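Local coordinates for cysteine synthase (PDB 5XEM), which probably catalyses pyridoxal phosphate-dependent synthesis of L-cysteine from O-acetyl-L-serine and hydrogen sulfide, and also produces hydrogen sulfide, at residues 49-54 with 82-87. Sequence-based numbering, arbitrary orientation.
Sequences IALKMI and AMICAV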
ATOM      1  N   ILE A  49      14.420   6.707  -5.086  1.00  9.95           N
ATOM      2  CA  ILE A  49      15.691   7.355  -4.719  1.00 10.16           C
ATOM      3  C   ILE A  49      16.513   6.514  -3.759  1.00 10.56           C
ATOM      4  O   ILE A  49      17.754   6.496  -3.856  1.00 10.20           O
ATOM      5  CB  ILE A  49      15.539   8.841  -4.242  1.00 10.11           C
ATOM      6  CG1 ILE A  49      15.073   9.014  -2.784  1.00 10.21           C
ATOM      7  CG2 ILE A  49      14.689   9.624  -5.244  1.00 10.19           C
ATOM      8  CD1 ILE A  49      15.323  10.443  -2.251  1.00  9.86           C
ATOM      9  N   ALA A  50      15.843   5.805  -2.845  1.00 10.36           N
ATOM     10  CA  ALA A  50      16.525   4.857  -1.979  1.00 10.36           C
ATOM     11  C   ALA A  50      17.282   3.820  -2.819  1.00 10.69           C
ATOM     12  O   ALA A  50      18.448   3.537  -2.566  1.00 10.12           O
ATOM     13  CB  ALA A  50      15.531   4.172  -1.048  1.00 10.19           C
ATOM     14  N   LEU A  51      16.590   3.264  -3.809  1.00 11.22           N
ATOM     15  CA  LEU A  51      17.192   2.261  -4.670  1.00 11.99           C
ATOM     16  C   LEU A  51      18.361   2.841  -5.443  1.00 11.51           C
ATOM     17  O   LEU A  51      19.450   2.263  -5.451  1.00 11.41           O
ATOM     18  CB  LEU A  51      16.187   1.712  -5.658  1.00 12.53           C
ATOM     19  CG  LEU A  51      16.691   0.571  -6.550  1.00 13.85           C
ATOM     20  CD1 LEU A  51      17.202  -0.596  -5.708  1.00 15.03           C
ATOM     21  CD2 LEU A  51      15.599   0.147  -7.515  1.00 14.48           C
ATOM     22  N   LYS A  52      18.152   3.965  -6.106  1.00 11.76           N
ATOM     23  CA  LYS A  52      19.232   4.490  -6.922  1.00 12.10           C
ATOM     24  C   LYS A  52      20.429   4.962  -6.095  1.00 11.73           C
ATOM     25  O   LYS A  52      21.581   4.700  -6.477  1.00 11.13           O
ATOM     26  CB  LYS A  52      18.772   5.587  -7.864  1.00 13.31           C
ATOM     27  CG  LYS A  52      19.871   5.888  -8.899  1.00 14.59           C
ATOM     28  CD  LYS A  52      19.441   6.761 -10.052  1.00 15.38           C
ATOM     29  CE  LYS A  52      20.573   7.002 -11.041  1.00 16.09           C
ATOM     30  NZ  LYS A  52      20.910   5.809 -11.850  1.00 15.42           N
ATOM     31  N   MET A  53      20.184   5.645  -4.972  1.00 10.81           N
ATOM     32  CA  MET A  53      21.295   6.072  -4.114  1.00 10.96           C
ATOM     33  C   MET A  53      22.089   4.878  -3.617  1.00 12.16           C
ATOM     34  O   MET A  53      23.348   4.910  -3.610  1.00 11.29           O
ATOM     35  CB  MET A  53      20.809   6.929  -2.947  1.00 11.21           C
ATOM     36  CG  MET A  53      20.264   8.271  -3.386  1.00 11.13           C
ATOM     37  SD  MET A  53      19.914   9.399  -2.015  1.00 11.53           S
ATOM     38  CE  MET A  53      18.601   8.522  -1.145  1.00 12.11           C
ATOM     39  N   ILE A  54      21.390   3.807  -3.231  1.00 11.34           N
ATOM     40  CA  ILE A  54      22.096   2.636  -2.716  1.00 12.61           C
ATOM     41  C   ILE A  54      22.834   1.909  -3.832  1.00 12.42           C
ATOM     42  O   ILE A  54      24.016   1.591  -3.688  1.00 12.11           O
ATOM     43  CB  ILE A  54      21.170   1.656  -1.953  1.00 12.69           C
ATOM     44  CG1 ILE A  54      20.698   2.282  -0.647  1.00 13.52           C
ATOM     45  CG2 ILE A  54      21.903   0.334  -1.667  1.00 12.17           C
ATOM     46  CD1 ILE A  54      21.776   2.760   0.289  1.00 15.33           C
ATOM     47  N   ALA A  82      14.816   1.486   4.419  1.00  9.54           N
ATOM     48  CA  ALA A  82      14.648   0.347   5.335  1.00  9.68           C
ATOM     49  C   ALA A  82      14.260  -0.939   4.580  1.00  9.92           C
ATOM     50  O   ALA A  82      14.817  -2.006   4.811  1.00 10.13           O
ATOM     51  CB  ALA A  82      13.635   0.687   6.410  1.00  9.58           C
ATOM     52  N   MET A  83      13.338  -0.803   3.635  1.00 10.99           N
ATOM     53  CA  MET A  83      12.833  -1.942   2.861  1.00 11.67           C
ATOM     54  C   MET A  83      13.973  -2.495   2.012  1.00 11.94           C
ATOM     55  O   MET A  83      14.211  -3.716   1.964  1.00 11.48           O
ATOM     56  CB  MET A  83      11.674  -1.487   1.996  1.00 12.50           C
ATOM     57  CG  MET A  83      11.138  -2.554   1.071  1.00 13.92           C
ATOM     58  SD  MET A  83       9.908  -1.901  -0.070  1.00 16.01           S
ATOM     59  CE  MET A  83      10.993  -0.900  -1.090  1.00 15.61           C
ATOM     60  N   ILE A  84      14.709  -1.604   1.348  1.00 12.02           N
ATOM     61  CA  ILE A  84      15.813  -2.047   0.505  1.00 12.49           C
ATOM     62  C   ILE A  84      16.959  -2.678   1.325  1.00 12.27           C
ATOM     63  O   ILE A  84      17.490  -3.734   0.955  1.00 11.83           O
ATOM     64  CB  ILE A  84      16.298  -0.922  -0.388  1.00 13.48           C
ATOM     65  CG1 ILE A  84      15.217  -0.637  -1.447  1.00 14.64           C
ATOM     66  CG2 ILE A  84      17.649  -1.286  -1.018  1.00 14.19           C
ATOM     67  CD1 ILE A  84      15.349   0.743  -2.048  1.00 15.14           C
ATOM     68  N   CYS A  85      17.277  -2.070   2.460  1.00 11.88           N
ATOM     69  CA  CYS A  85      18.332  -2.599   3.347  1.00 11.75           C
ATOM     70  C   CYS A  85      17.930  -3.930   3.972  1.00 11.90           C
ATOM     71  O   CYS A  85      18.790  -4.793   4.212  1.00 11.18           O
ATOM     72  CB  CYS A  85      18.701  -1.597   4.419  1.00 11.78           C
ATOM     73  SG  CYS A  85      19.632  -0.177   3.781  1.00 12.41           S
ATOM     74  N   ALA A  86      16.621  -4.128   4.203  1.00 11.19           N
ATOM     75  CA  ALA A  86      16.172  -5.420   4.670  1.00 11.48           C
ATOM     76  C   ALA A  86      16.511  -6.525   3.646  1.00 11.66           C
ATOM     77  O   ALA A  86      17.084  -7.550   4.038  1.00 11.93           O
ATOM     78  CB  ALA A  86      14.673  -5.417   4.994  1.00 10.94           C
ATOM     79  N   VAL A  87      16.179  -6.303   2.369  1.00 12.36           N
ATOM     80  CA  VAL A  87      16.438  -7.259   1.270  1.00 12.99           C
ATOM     81  C   VAL A  87      17.953  -7.505   1.123  1.00 13.12           C
ATOM     82  O   VAL A  87      18.427  -8.649   0.970  1.00 12.92           O
ATOM     83  CB  VAL A  87      15.884  -6.705  -0.072  1.00 13.57           C
ATOM     84  CG1 VAL A  87      16.351  -7.534  -1.257  1.00 15.59           C
ATOM     85  CG2 VAL A  87      14.371  -6.637  -0.039  1.00 14.05           C
TER
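Two helices of the fold type II pyridoxal phosphate architecture, 46-60 and 76-88, meet where Ile84 projects onto the backbone turn of Ala50 and Leu51. The first begins at Lys46, the predicted cofactor lysine, and the second at Asn76, a cofactor-binding residue. The side chain of Ala50 lies about 9 Å from the bound lanthionine at their nearest atoms.

All contacts within 4.5 Å run through one methyl, CD1 of Ile84. CD1 of Ile84 comes 3.6 Å from CB of Ala50 and 3.8 Å from CB of Leu51. Between these, Ile84 CD1 approaches the main chain, 3.3 Å from Leu51 N. Ile84 reaches there because CG1 stands anti to the carbonyl carbon (chi1 -70°) and CD1 continues outward in an extended chain (chi2 159°). The helices approach to 6.9 Å between CA of Leu51 and CA of Ile84, which a single isoleucine branch can span. Further along, Ile54 CG2 approaches Ile84 CG2 more loosely, at 4.6 Å.

Helix 76-88 also faces the dimer interface, Ala86 packing on Phe261 of the second subunit. A methyl resting on apolar side-chain carbons and on the main chain joins the segments by van der Waals contact, without hydrogen bonds or salt bridges.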